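Local coordinates for protein aminopeptidase YwaD (Bacillus subtilis, PDB 6HC6) that removes N-terminal amino acids, notably arginine, lysine and leucine, from peptides as a secreted monomeric aminopeptidase that uses two zinc ions per subunit, at residues F43-Y49 with I410-Q416; T101-A105 with Q212-T216; R107-L111 with V199-D205; A354-F360 with D420-A425. All blocks are in the same frame, centred on the assembly; numbering follows the deposited sequence. Where two conformers were deposited one is given.

Contact 1 of 4, residues F43-Y49 with I410-Q416; sequences FKAKHAY and ISKERLQ. With ACT (acetate ion), chain F.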
loop_
_atom_site.group_PDB
_atom_site.type_symbol
_atom_site.label_atom_id
_atom_site.label_comp_id
_atom_site.label_asym_id
_atom_site.label_seq_id
_atom_site.Cartn_x
_atom_site.Cartn_y
_atom_site.Cartn_z
ATOM N N PHE A 43 -25.137 -5.884 -0.541
ATOM C CA PHE A 43 -24.003 -4.972 -0.628
ATOM C C PHE A 43 -24.422 -3.722 -1.398
ATOM O O PHE A 43 -24.983 -3.820 -2.490
ATOM C CB PHE A 43 -22.812 -5.654 -1.316
ATOM C CG PHE A 43 -21.564 -4.810 -1.344
ATOM C CD1 PHE A 43 -21.401 -3.806 -2.300
ATOM C CD2 PHE A 43 -20.551 -5.009 -0.415
ATOM C CE1 PHE A 43 -20.260 -3.016 -2.318
ATOM C CE2 PHE A 43 -19.407 -4.232 -0.432
ATOM C CZ PHE A 43 -19.255 -3.233 -1.376
ATOM N N LYS A 44 -24.165 -2.546 -0.829
ATOM C CA LYS A 44 -24.569 -1.290 -1.462
ATOM C C LYS A 44 -23.341 -0.414 -1.675
ATOM O O LYS A 44 -22.761 0.110 -0.712
ATOM C CB LYS A 44 -25.628 -0.575 -0.634
ATOM C CG LYS A 44 -26.929 -1.366 -0.557
ATOM C CD LYS A 44 -27.977 -0.641 0.233
ATOM C CE LYS A 44 -29.145 -1.563 0.558
ATOM N NZ LYS A 44 -30.239 -0.805 1.213
ATOM N N ALA A 45 -22.968 -0.243 -2.942
ATOM C CA ALA A 45 -21.794 0.562 -3.270
ATOM C C ALA A 45 -21.951 2.010 -2.818
ATOM O O ALA A 45 -20.946 2.685 -2.569
ATOM C CB ALA A 45 -21.517 0.503 -4.776
ATOM N N LYS A 46 -23.185 2.513 -2.695
ATOM C CA LYS A 46 -23.337 3.896 -2.239
ATOM C C LYS A 46 -22.745 4.070 -0.844
ATOM O O LYS A 46 -22.142 5.106 -0.544
ATOM C CB LYS A 46 -24.809 4.331 -2.271
ATOM C CG LYS A 46 -25.706 3.660 -1.243
ATOM C CD LYS A 46 -27.158 4.109 -1.376
ATOM C CE LYS A 46 -28.025 3.421 -0.330
ATOM N NZ LYS A 46 -29.487 3.689 -0.508
ATOM N N HIS A 47 -22.885 3.052 0.010
ATOM C CA HIS A 47 -22.266 3.104 1.331
ATOM C C HIS A 47 -20.758 3.159 1.222
ATOM O O HIS A 47 -20.097 3.903 1.959
ATOM C CB HIS A 47 -22.655 1.883 2.153
ATOM C CG HIS A 47 -24.108 1.810 2.475
ATOM N ND1 HIS A 47 -24.698 0.664 2.958
ATOM C CD2 HIS A 47 -25.088 2.738 2.395
ATOM C CE1 HIS A 47 -25.985 0.887 3.159
ATOM N NE2 HIS A 47 -26.247 2.137 2.822
ATOM N N ALA A 48 -20.193 2.340 0.336
ATOM C CA ALA A 48 -18.746 2.354 0.155
ATOM C C ALA A 48 -18.284 3.702 -0.389
ATOM O O ALA A 48 -17.283 4.258 0.084
ATOM C CB ALA A 48 -18.311 1.208 -0.766
ATOM N N TYR A 49 -19.003 4.243 -1.378
ATOM C CA TYR A 49 -18.678 5.569 -1.895
ATOM C C TYR A 49 -18.623 6.592 -0.763
ATOM O O TYR A 49 -17.673 7.380 -0.659
ATOM C CB TYR A 49 -19.708 5.986 -2.956
ATOM C CG TYR A 49 -19.337 7.271 -3.666
ATOM C CD1 TYR A 49 -19.761 8.505 -3.182
ATOM C CD2 TYR A 49 -18.530 7.253 -4.802
ATOM C CE1 TYR A 49 -19.413 9.681 -3.819
ATOM C CE2 TYR A 49 -18.180 8.432 -5.451
ATOM C CZ TYR A 49 -18.620 9.640 -4.951
ATOM O OH TYR A 49 -18.262 10.815 -5.576
ATOM N N ILE A 410 -13.498 7.224 -9.099
ATOM C CA ILE A 410 -14.067 6.044 -8.461
ATOM C C ILE A 410 -15.382 5.750 -9.162
ATOM O O ILE A 410 -16.162 6.667 -9.427
ATOM C CB ILE A 410 -14.279 6.270 -6.951
ATOM C CG1 ILE A 410 -12.944 6.253 -6.214
ATOM C CG2 ILE A 410 -15.220 5.204 -6.360
ATOM C CD1 ILE A 410 -12.269 4.901 -6.182
ATOM N N SER A 411 -15.618 4.475 -9.476
ATOM C CA SER A 411 -16.858 4.032 -10.101
ATOM C C SER A 411 -17.689 3.254 -9.083
ATOM O O SER A 411 -17.219 2.252 -8.532
ATOM C CB SER A 411 -16.570 3.154 -11.316
ATOM O OG SER A 411 -17.681 2.331 -11.609
ATOM N N LYS A 412 -18.927 3.700 -8.849
ATOM C CA LYS A 412 -19.831 2.920 -8.006
ATOM C C LYS A 412 -20.137 1.564 -8.628
ATOM O O LYS A 412 -20.355 0.583 -7.905
ATOM C CB LYS A 412 -21.135 3.685 -7.765
ATOM C CG LYS A 412 -21.112 4.593 -6.543
ATOM C CD LYS A 412 -22.211 5.643 -6.619
ATOM C CE LYS A 412 -23.564 5.079 -6.219
ATOM N NZ LYS A 412 -24.636 6.112 -6.315
ATOM N N GLU A 413 -20.190 1.492 -9.960
ATOM C CA GLU A 413 -20.465 0.210 -10.602
ATOM C C GLU A 413 -19.337 -0.777 -10.349
ATOM O O GLU A 413 -19.583 -1.976 -10.170
ATOM C CB GLU A 413 -20.674 0.395 -12.103
ATOM C CG GLU A 413 -21.952 1.108 -12.481
ATOM C CD GLU A 413 -21.873 1.700 -13.876
ATOM O OE1 GLU A 413 -21.716 2.938 -13.994
ATOM O OE2 GLU A 413 -21.955 0.926 -14.852
ATOM N N ARG A 414 -18.091 -0.289 -10.345
ATOM C CA ARG A 414 -16.951 -1.150 -10.050
ATOM C C ARG A 414 -16.922 -1.548 -8.583
ATOM O O ARG A 414 -16.652 -2.707 -8.266
ATOM C CB ARG A 414 -15.646 -0.450 -10.439
ATOM C CG ARG A 414 -15.491 -0.289 -11.957
ATOM C CD ARG A 414 -14.660 -1.423 -12.535
ATOM N NE ARG A 414 -14.633 -1.428 -14.001
ATOM C CZ ARG A 414 -13.851 -0.652 -14.742
ATOM N NH1 ARG A 414 -13.038 0.221 -14.167
ATOM N NH2 ARG A 414 -13.879 -0.755 -16.066
ATOM N N LEU A 415 -17.189 -0.604 -7.674
ATOM C CA LEU A 415 -17.339 -0.956 -6.266
ATOM C C LEU A 415 -18.417 -2.010 -6.076
ATOM O O LEU A 415 -18.239 -2.965 -5.307
ATOM C CB LEU A 415 -17.695 0.281 -5.444
ATOM C CG LEU A 415 -16.589 1.322 -5.264
ATOM C CD1 LEU A 415 -17.160 2.586 -4.639
ATOM C CD2 LEU A 415 -15.447 0.743 -4.426
ATOM N N GLN A 416 -19.543 -1.846 -6.768
ATOM C CA GLN A 416 -20.662 -2.766 -6.611
ATOM C C GLN A 416 -20.301 -4.163 -7.094
ATOM O O GLN A 416 -20.584 -5.158 -6.417
ATOM C CB GLN A 416 -21.880 -2.228 -7.366
ATOM C CG GLN A 416 -23.127 -3.071 -7.196
ATOM C CD GLN A 416 -23.667 -2.955 -5.794
ATOM O OE1 GLN A 416 -23.825 -1.849 -5.270
ATOM N NE2 GLN A 416 -23.940 -4.096 -5.165
HETATM C C ACT F . -30.136 2.437 3.053
HETATM O O ACT F . -30.529 1.914 1.971
HETATM O OXT ACT F . -29.062 3.060 3.279
HETATM C CH3 ACT F . -31.129 2.295 4.264
#
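The Phe43 ring has the amide nitrogen NE2 of Gln416 at its edge, near its plane, while Leu415 O approaches CE1 obliquely at 3.6 Å; ring and amide planes stand 78° apart. Lys44 CB lies over one face of the His47 ring, toward its rim, and at the ring's edge His47 NE2 donates to OXT of an acetate, probably from the crystallisation liquor, which Lys44 NZ and Lys46 NZ also bind. A bend at chi2 turns the Gln416 amide toward the 43-45 backbone, where it bonds at both ends. Gln416 NE2 donates to Phe43 O at 2.9 Å, nearly straight (173°), with the acceptor in the amide plane but the donor well above the plane of that carbonyl. Gln416 OE1 accepts from Ala45 N at 3.0 Å. NE2 also donates to Asp420. The two bonds join the N-terminal helix 45-59 to helix 412-430 of the M28 peptidase fold; the axes of the short helical segments cross at 115°, 8.9 Å apart at closest. Ala45, with only a methyl, sits where the helices approach: its CB lies 3.3 Å from Lys412 O and 3.9 Å from Leu415 CB. Further along, the Tyr49 ring is met obliquely by Lys412 CG and Ile410 CG2.

Contact 2 of 4, residues T101-A105 with Q212-T216; sequences TLSSA and QKEAT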
loop_
_atom_site.group_PDB
_atom_site.type_symbol
_atom_site.label_atom_id
_atom_site.label_comp_id
_atom_site.label_asym_id
_atom_site.label_seq_id
_atom_site.Cartn_x
_atom_site.Cartn_y
_atom_site.Cartn_z
ATOM N N THR A 101 13.598 19.808 1.880
ATOM C CA THR A 101 13.661 20.654 0.703
ATOM C C THR A 101 15.009 20.505 0.012
ATOM O O THR A 101 15.991 20.030 0.589
ATOM C CB THR A 101 13.453 22.134 1.053
ATOM O OG1 THR A 101 14.449 22.534 2.000
ATOM C CG2 THR A 101 12.067 22.359 1.646
ATOM N N LEU A 102 15.046 20.966 -1.230
ATOM C CA LEU A 102 16.239 20.876 -2.048
ATOM C C LEU A 102 16.281 22.114 -2.925
ATOM O O LEU A 102 15.247 22.539 -3.443
ATOM C CB LEU A 102 16.223 19.596 -2.896
ATOM C CG LEU A 102 17.180 19.504 -4.091
ATOM C CD1 LEU A 102 18.611 19.371 -3.606
ATOM C CD2 LEU A 102 16.827 18.321 -5.010
ATOM N N SER A 103 17.464 22.703 -3.073
ATOM C CA SER A 103 17.604 23.867 -3.933
ATOM C C SER A 103 18.936 23.793 -4.656
ATOM O O SER A 103 19.882 23.150 -4.198
ATOM C CB SER A 103 17.500 25.169 -3.138
ATOM O OG SER A 103 18.595 25.292 -2.251
ATOM N N SER A 104 19.000 24.465 -5.800
ATOM C CA SER A 104 20.248 24.561 -6.544
ATOM C C SER A 104 20.169 25.774 -7.453
ATOM O O SER A 104 19.207 25.915 -8.213
ATOM C CB SER A 104 20.506 23.289 -7.355
ATOM O OG SER A 104 21.709 23.381 -8.093
ATOM N N ALA A 105 21.164 26.648 -7.354
ATOM C CA ALA A 105 21.235 27.855 -8.178
ATOM C C ALA A 105 19.915 28.621 -8.152
ATOM O O ALA A 105 19.429 29.101 -9.177
ATOM C CB ALA A 105 21.644 27.511 -9.613
ATOM N N GLN A 212 23.947 21.824 -13.130
ATOM C CA GLN A 212 24.312 22.711 -12.032
ATOM C C GLN A 212 25.539 22.201 -11.287
ATOM O O GLN A 212 25.867 21.015 -11.315
ATOM C CB GLN A 212 23.159 22.877 -11.039
ATOM C CG GLN A 212 21.803 23.168 -11.669
ATOM C CD GLN A 212 21.814 24.365 -12.579
ATOM O OE1 GLN A 212 22.561 25.322 -12.361
ATOM N NE2 GLN A 212 20.982 24.323 -13.615
ATOM N N LYS A 213 26.213 23.127 -10.601
ATOM C CA LYS A 213 27.449 22.783 -9.911
ATOM C C LYS A 213 27.196 22.106 -8.565
ATOM O O LYS A 213 27.889 21.145 -8.217
ATOM C CB LYS A 213 28.302 24.037 -9.726
ATOM C CG LYS A 213 28.784 24.639 -11.041
ATOM C CD LYS A 213 29.853 23.780 -11.677
ATOM C CE LYS A 213 30.621 24.569 -12.722
ATOM N NZ LYS A 213 29.691 25.361 -13.584
ATOM N N GLU A 214 26.233 22.595 -7.785
ATOM C CA GLU A 214 26.057 22.103 -6.426
ATOM C C GLU A 214 24.600 22.272 -6.015
ATOM O O GLU A 214 23.826 22.980 -6.657
ATOM C CB GLU A 214 26.977 22.836 -5.441
ATOM C CG GLU A 214 26.580 24.282 -5.228
ATOM C CD GLU A 214 27.680 25.135 -4.610
ATOM O OE1 GLU A 214 28.862 24.737 -4.662
ATOM O OE2 GLU A 214 27.351 26.211 -4.072
ATOM N N ALA A 215 24.245 21.617 -4.917
ATOM C CA ALA A 215 22.887 21.646 -4.406
ATOM C C ALA A 215 22.928 21.613 -2.886
ATOM O O ALA A 215 23.922 21.207 -2.277
ATOM C CB ALA A 215 22.063 20.477 -4.960
ATOM N N THR A 216 21.838 22.064 -2.271
ATOM C CA THR A 216 21.685 22.025 -0.823
ATOM C C THR A 216 20.427 21.256 -0.463
ATOM O O THR A 216 19.330 21.600 -0.922
ATOM C CB THR A 216 21.607 23.424 -0.222
ATOM O OG1 THR A 216 22.810 24.147 -0.513
ATOM C CG2 THR A 216 21.418 23.346 1.284
HETATM O O HOH W 1 17.344 22.963 0.842
HETATM O O HOH W 2 23.581 25.866 -5.814
#
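Ser104 reaches across to 212-216 with its whole side chain. Its CB lies 4.0 Å from Ala215 CB and also touches Glu214 O; beyond it, OG donates to that same Glu214 O at 2.6 Å, from a position tilted 23° off the carbonyl plane. The chi1 of 179° swings the hydroxyl away from the serine's own N, and OG also packs against Gln212 CB. Glu214 O has a second donor, a water that in turn accepts from Ala105 N, so the carbonyl is gripped by both serine and solvent. Replacing Ser104 with alanine would probably leave Glu214 O without its direct side-chain donor and loosen the hold on the start of strand 214-222. Strands 97-104 and 214-222 run antiparallel (151° between the short segments) in the sheet of the PA-domain region, where 214-222 also pairs with 125-131. Ser103 and Thr216 form a hydrogen-bonded pair: Thr216 N reaches Ser103 O at 3.0 Å in a nearly straight bond, and Ser103 N reaches Thr216 O at 3.1 Å. That second carbonyl also accepts a hydrogen bond from a water that lies at Thr101 OG1. Thr216 OG1 turns to Thr126 on the adjoining strand. Leu102 CD1 packs on Ala215 CB at 3.9 Å, and Leu102 continues onto Ile109 and Leu111 of strand 107-113.

Contact 3 of 4, residues R107-L111 with V199-D205; sequences RDILL and VGIKKED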
loop_
_atom_site.group_PDB
_atom_site.type_symbol
_atom_site.label_atom_id
_atom_site.label_comp_id
_atom_site.label_asym_id
_atom_site.label_seq_id
_atom_site.Cartn_x
_atom_site.Cartn_y
_atom_site.Cartn_z
ATOM N N ARG A 107 16.895 27.559 -7.644
ATOM C CA ARG A 107 15.714 26.792 -8.017
ATOM C C ARG A 107 15.342 25.884 -6.855
ATOM O O ARG A 107 16.169 25.096 -6.388
ATOM C CB ARG A 107 15.987 25.985 -9.286
ATOM C CG ARG A 107 14.881 25.043 -9.738
ATOM C CD ARG A 107 15.440 24.083 -10.793
ATOM N NE ARG A 107 14.420 23.294 -11.486
ATOM C CZ ARG A 107 14.002 23.533 -12.727
ATOM N NH1 ARG A 107 14.506 24.549 -13.416
ATOM N NH2 ARG A 107 13.080 22.759 -13.279
ATOM N N ASP A 108 14.110 26.005 -6.375
ATOM C CA ASP A 108 13.614 25.102 -5.351
ATOM C C ASP A 108 12.972 23.898 -6.025
ATOM O O ASP A 108 12.268 24.036 -7.028
ATOM C CB ASP A 108 12.616 25.809 -4.435
ATOM C CG ASP A 108 13.257 26.938 -3.633
ATOM O OD1 ASP A 108 14.409 26.794 -3.167
ATOM O OD2 ASP A 108 12.603 27.980 -3.463
ATOM N N ILE A 109 13.260 22.712 -5.495
ATOM C CA ILE A 109 12.880 21.456 -6.133
ATOM C C ILE A 109 12.107 20.614 -5.132
ATOM O O ILE A 109 12.626 20.286 -4.059
ATOM C CB ILE A 109 14.110 20.686 -6.652
ATOM C CG1 ILE A 109 14.914 21.571 -7.597
ATOM C CG2 ILE A 109 13.689 19.371 -7.324
ATOM C CD1 ILE A 109 16.218 20.973 -8.005
ATOM N N LEU A 110 10.873 20.269 -5.482
ATOM C CA LEU A 110 10.069 19.380 -4.656
ATOM C C LEU A 110 10.680 17.988 -4.617
ATOM O O LEU A 110 11.159 17.478 -5.631
ATOM C CB LEU A 110 8.652 19.296 -5.211
ATOM C CG LEU A 110 7.856 20.592 -5.176
ATOM C CD1 LEU A 110 6.415 20.316 -5.598
ATOM C CD2 LEU A 110 7.913 21.180 -3.783
ATOM N N LEU A 111 10.642 17.359 -3.443
ATOM C CA LEU A 111 11.282 16.070 -3.268
ATOM C C LEU A 111 10.399 15.157 -2.437
ATOM O O LEU A 111 9.499 15.602 -1.721
ATOM C CB LEU A 111 12.665 16.212 -2.603
ATOM C CG LEU A 111 12.724 16.649 -1.132
ATOM C CD1 LEU A 111 12.597 15.472 -0.157
ATOM C CD2 LEU A 111 14.024 17.375 -0.855
ATOM N N VAL A 199 16.766 11.076 -1.848
ATOM C CA VAL A 199 15.526 11.761 -2.203
ATOM C C VAL A 199 15.213 11.526 -3.673
ATOM O O VAL A 199 16.101 11.272 -4.492
ATOM C CB VAL A 199 15.562 13.283 -1.905
ATOM C CG1 VAL A 199 15.946 13.556 -0.441
ATOM C CG2 VAL A 199 16.478 14.023 -2.890
ATOM N N GLY A 200 13.935 11.605 -4.003
ATOM C CA GLY A 200 13.480 11.482 -5.380
ATOM C C GLY A 200 12.860 12.790 -5.828
ATOM O O GLY A 200 12.206 13.472 -5.039
ATOM N N ILE A 201 13.099 13.154 -7.085
ATOM C CA ILE A 201 12.586 14.402 -7.636
ATOM C C ILE A 201 12.035 14.134 -9.027
ATOM O O ILE A 201 12.239 13.066 -9.612
ATOM C CB ILE A 201 13.659 15.509 -7.688
ATOM C CG1 ILE A 201 14.759 15.125 -8.683
ATOM C CG2 ILE A 201 14.231 15.768 -6.288
ATOM C CD1 ILE A 201 15.822 16.204 -8.874
ATOM N N LYS A 202 11.343 15.136 -9.558
ATOM C CA LYS A 202 10.720 15.047 -10.866
ATOM C C LYS A 202 11.763 15.032 -11.978
ATOM O O LYS A 202 12.885 15.528 -11.831
ATOM C CB LYS A 202 9.772 16.225 -11.083
ATOM C CG LYS A 202 8.500 16.131 -10.247
ATOM C CD LYS A 202 7.458 17.045 -10.831
ATOM C CE LYS A 202 7.281 18.302 -10.016
ATOM N NZ LYS A 202 5.832 18.666 -9.976
ATOM N N LYS A 203 11.342 14.480 -13.119
ATOM C CA LYS A 203 12.211 14.320 -14.283
ATOM C C LYS A 203 12.804 15.651 -14.740
ATOM O O LYS A 203 14.029 15.785 -14.887
ATOM C CB LYS A 203 11.406 13.674 -15.411
ATOM C CG LYS A 203 12.133 13.522 -16.733
ATOM C CD LYS A 203 11.153 13.148 -17.829
ATOM C CE LYS A 203 11.855 12.931 -19.163
ATOM N NZ LYS A 203 12.491 11.586 -19.223
ATOM N N GLU A 204 11.953 16.651 -14.973
ATOM C CA GLU A 204 12.459 17.915 -15.508
ATOM C C GLU A 204 13.383 18.612 -14.515
ATOM O O GLU A 204 14.309 19.327 -14.919
ATOM C CB GLU A 204 11.299 18.830 -15.903
ATOM C CG GLU A 204 10.435 19.306 -14.745
ATOM C CD GLU A 204 9.285 18.366 -14.442
ATOM O OE1 GLU A 204 9.329 17.198 -14.896
ATOM O OE2 GLU A 204 8.337 18.802 -13.750
ATOM N N ASP A 205 13.165 18.395 -13.219
ATOM C CA ASP A 205 14.036 18.976 -12.207
ATOM C C ASP A 205 15.408 18.320 -12.219
ATOM O O ASP A 205 16.434 19.007 -12.144
ATOM C CB ASP A 205 13.388 18.848 -10.833
ATOM C CG ASP A 205 12.151 19.710 -10.705
ATOM O OD1 ASP A 205 12.058 20.721 -11.439
ATOM O OD2 ASP A 205 11.279 19.389 -9.876
HETATM O O HOH W 3 11.578 23.271 -9.639
HETATM O O HOH W 4 10.625 17.455 -8.244
HETATM O O HOH W 5 9.964 21.092 -8.126
#
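Arg107 extends to Asp205 at the PA-domain sheet, where strand 107-113 lies antiparallel between 97-104 and 198-201 and meets the helix after the latter. With CG anti to N (chi1 175°) and the chain extended as far as NE, the arginine brings NH2 to Asp205 OD1 at 2.9 Å in a salt bridge. The N-H points almost straight at the oxygen (168°), which lies in the guanidinium plane although the carboxylate is turned 75° from it; NE adds a weak bond to the same OD1. Asp108 contributes its carbonyl, joined to OD1 by a water. Ile109 lays CG2 against both the aspartate, 3.6 Å from Asp205 CB, and Ile201 CG2 at 3.8 Å, while its backbone pairs with Leu102 on the other flank. Leu110 takes part through its main chain: separate waters link its N and its O to Asp205 OD2, and the one at its O also accepts from Lys202 N. Buried Asp205 thus has partners on both oxygens, and an alanine here would probably leave Arg107 without its salt-bridge partner and the three waters without the carboxylate they donate to. Leu111 completes the run on the apolar side, CB facing Ile201 CG2 at 4.0 Å and CD1 touching Val199 CG1 at 3.9 Å. Its CA makes a bent CA-H...O contact with Gly200 O, CA and O 3.3 Å apart.

Contact 4 of 4, residues A354-F360 with D420-A425; sequences AAEKIGF and DLVTAA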
loop_
_atom_site.group_PDB
_atom_site.type_symbol
_atom_site.label_atom_id
_atom_site.label_comp_id
_atom_site.label_asym_id
_atom_site.label_seq_id
_atom_site.Cartn_x
_atom_site.Cartn_y
_atom_site.Cartn_z
ATOM N N ALA A 354 -18.174 -18.271 -6.270
ATOM C CA ALA A 354 -19.040 -17.100 -6.164
ATOM C C ALA A 354 -19.297 -16.484 -7.533
ATOM O O ALA A 354 -20.431 -16.094 -7.845
ATOM C CB ALA A 354 -18.415 -16.066 -5.227
ATOM N N ALA A 355 -18.254 -16.381 -8.359
ATOM C CA ALA A 355 -18.430 -15.815 -9.694
ATOM C C ALA A 355 -19.454 -16.615 -10.489
ATOM O O ALA A 355 -20.273 -16.042 -11.217
ATOM C CB ALA A 355 -17.089 -15.770 -10.423
ATOM N N GLU A 356 -19.433 -17.938 -10.346
ATOM C CA GLU A 356 -20.439 -18.769 -11.008
ATOM C C GLU A 356 -21.839 -18.501 -10.467
ATOM O O GLU A 356 -22.806 -18.441 -11.236
ATOM C CB GLU A 356 -20.081 -20.248 -10.861
ATOM C CG GLU A 356 -18.826 -20.653 -11.624
ATOM C CD GLU A 356 -18.201 -21.948 -11.115
ATOM O OE1 GLU A 356 -17.205 -22.403 -11.722
ATOM O OE2 GLU A 356 -18.706 -22.514 -10.121
ATOM N N LYS A 357 -21.981 -18.347 -9.148
ATOM C CA LYS A 357 -23.316 -18.161 -8.584
ATOM C C LYS A 357 -23.922 -16.823 -9.005
ATOM O O LYS A 357 -25.124 -16.744 -9.287
ATOM C CB LYS A 357 -23.276 -18.283 -7.057
ATOM C CG LYS A 357 -24.656 -18.213 -6.401
ATOM C CD LYS A 357 -24.664 -18.825 -5.000
ATOM C CE LYS A 357 -26.049 -19.362 -4.628
ATOM N NZ LYS A 357 -26.332 -20.728 -5.168
ATOM N N ILE A 358 -23.110 -15.762 -9.072
ATOM C CA ILE A 358 -23.618 -14.438 -9.426
ATOM C C ILE A 358 -23.475 -14.129 -10.908
ATOM O O ILE A 358 -23.890 -13.048 -11.343
ATOM C CB ILE A 358 -22.944 -13.328 -8.592
ATOM C CG1 ILE A 358 -21.477 -13.154 -9.001
ATOM C CG2 ILE A 358 -23.081 -13.636 -7.110
ATOM C CD1 ILE A 358 -20.754 -12.064 -8.239
ATOM N N GLY A 359 -22.912 -15.042 -11.698
ATOM C CA GLY A 359 -22.708 -14.791 -13.112
ATOM C C GLY A 359 -21.751 -13.646 -13.388
ATOM O O GLY A 359 -22.172 -12.584 -13.860
ATOM N N PHE A 360 -20.462 -13.852 -13.091
ATOM C CA PHE A 360 -19.399 -12.878 -13.337
ATOM C C PHE A 360 -18.277 -13.602 -14.079
ATOM O O PHE A 360 -17.697 -14.554 -13.550
ATOM C CB PHE A 360 -18.919 -12.271 -12.012
ATOM C CG PHE A 360 -17.740 -11.343 -12.152
ATOM C CD1 PHE A 360 -17.870 -10.131 -12.813
ATOM C CD2 PHE A 360 -16.507 -11.677 -11.604
ATOM C CE1 PHE A 360 -16.784 -9.267 -12.940
ATOM C CE2 PHE A 360 -15.420 -10.819 -11.717
ATOM C CZ PHE A 360 -15.560 -9.613 -12.385
ATOM N N ASP A 420 -20.004 -7.199 -4.643
ATOM C CA ASP A 420 -20.876 -8.365 -4.770
ATOM C C ASP A 420 -20.066 -9.646 -4.930
ATOM O O ASP A 420 -20.417 -10.687 -4.358
ATOM C CB ASP A 420 -21.841 -8.189 -5.941
ATOM C CG ASP A 420 -22.972 -7.229 -5.624
ATOM O OD1 ASP A 420 -23.367 -7.148 -4.439
ATOM O OD2 ASP A 420 -23.472 -6.561 -6.557
ATOM N N LEU A 421 -18.961 -9.587 -5.677
ATOM C CA LEU A 421 -18.169 -10.797 -5.896
ATOM C C LEU A 421 -17.486 -11.251 -4.610
ATOM O O LEU A 421 -17.582 -12.422 -4.228
ATOM C CB LEU A 421 -17.135 -10.563 -7.006
ATOM C CG LEU A 421 -16.226 -11.720 -7.444
ATOM C CD1 LEU A 421 -15.033 -11.957 -6.486
ATOM C CD2 LEU A 421 -17.028 -13.004 -7.630
ATOM N N VAL A 422 -16.764 -10.351 -3.940
ATOM C CA VAL A 422 -16.024 -10.768 -2.752
ATOM C C VAL A 422 -16.977 -11.064 -1.600
ATOM O O VAL A 422 -16.702 -11.939 -0.761
ATOM C CB VAL A 422 -14.974 -9.709 -2.366
ATOM C CG1 VAL A 422 -14.094 -10.232 -1.245
ATOM C CG2 VAL A 422 -14.123 -9.318 -3.583
ATOM N N THR A 423 -18.117 -10.364 -1.533
ATOM C CA THR A 423 -19.091 -10.696 -0.489
ATOM C C THR A 423 -19.629 -12.108 -0.682
ATOM O O THR A 423 -19.773 -12.868 0.285
ATOM C CB THR A 423 -20.237 -9.681 -0.472
ATOM O OG1 THR A 423 -19.729 -8.402 -0.075
ATOM C CG2 THR A 423 -21.314 -10.102 0.521
ATOM N N ALA A 424 -19.916 -12.484 -1.929
ATOM C CA ALA A 424 -20.388 -13.835 -2.189
ATOM C C ALA A 424 -19.292 -14.857 -1.934
ATOM O O ALA A 424 -19.578 -15.979 -1.504
ATOM C CB ALA A 424 -20.907 -13.953 -3.621
ATOM N N ALA A 425 -18.043 -14.501 -2.232
ATOM C CA ALA A 425 -16.928 -15.413 -1.995
ATOM C C ALA A 425 -16.727 -15.653 -0.503
ATOM O O ALA A 425 -16.544 -16.791 -0.065
ATOM C CB ALA A 425 -15.647 -14.852 -2.618
#
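This is an apolar helix-helix packing, with no hydrogen bond across it, between the last turns of helix 346-358 and the middle of helix 412-430. The short segments cross at 116° with axes 8.9 Å apart, a spacing consistent with the alanines at the crossing, Ala354, Ala424 and Ala425. Ala354 is the closest point: its CB lies 3.4 Å from Ala425 N and 3.6 Å from Ala424 CB, so the methyl rests directly on the backbone of the second helix. Beside it, Leu421 sends CD2 over the first helix, 3.7 Å from Ala355 N and 3.9 Å from Ala355 CB. A chi1 of -178° carries CG away from the leucine's own N and directs the branched end toward that helix. Within the M28 peptidase fold, helix 412-430 also lies against the central mixed sheet: Val422 packs on Leu322 and Ala425 on Phe320, both from strand 316-322, so helix 412-430 touches both the sheet and helix 346-358. Ile358 crosses Leu421 at about a right angle, with CD1 3.7 Å from Leu421 CA, while its other branch, CG2, touches Ala424 CB. The chain then turns at Gly359, which has positive phi (64°), and Phe360 N bonds back to Ala355 O at 2.9 Å. This turn brings the Phe360 ring over to Leu421, whose CG approaches CD2 obliquely at 4.2 Å.

How the contacts relate
From the N terminus, 43-49 opens the widest loop, which closes only at 410-416 (contact 1) and joins the first helix to helix 412-430. Contacts 2 and 3 both fall within that loop. Strand 97-104 starts contact 2 and strand 107-113, next to it in the chain and in the sheet, starts contact 3; contact 3 closes first at 199-205, so it nests within contact 2, which closes at 212-216. Their centres are 10 Å apart in the PA-domain region. Contact 4 opens later, at 354-360, and crosses contact 1, since 410-416 precedes 420-425. These two share helix 412-430 in the peptidase domain, and Phe43 packs against Asp420 and Thr423.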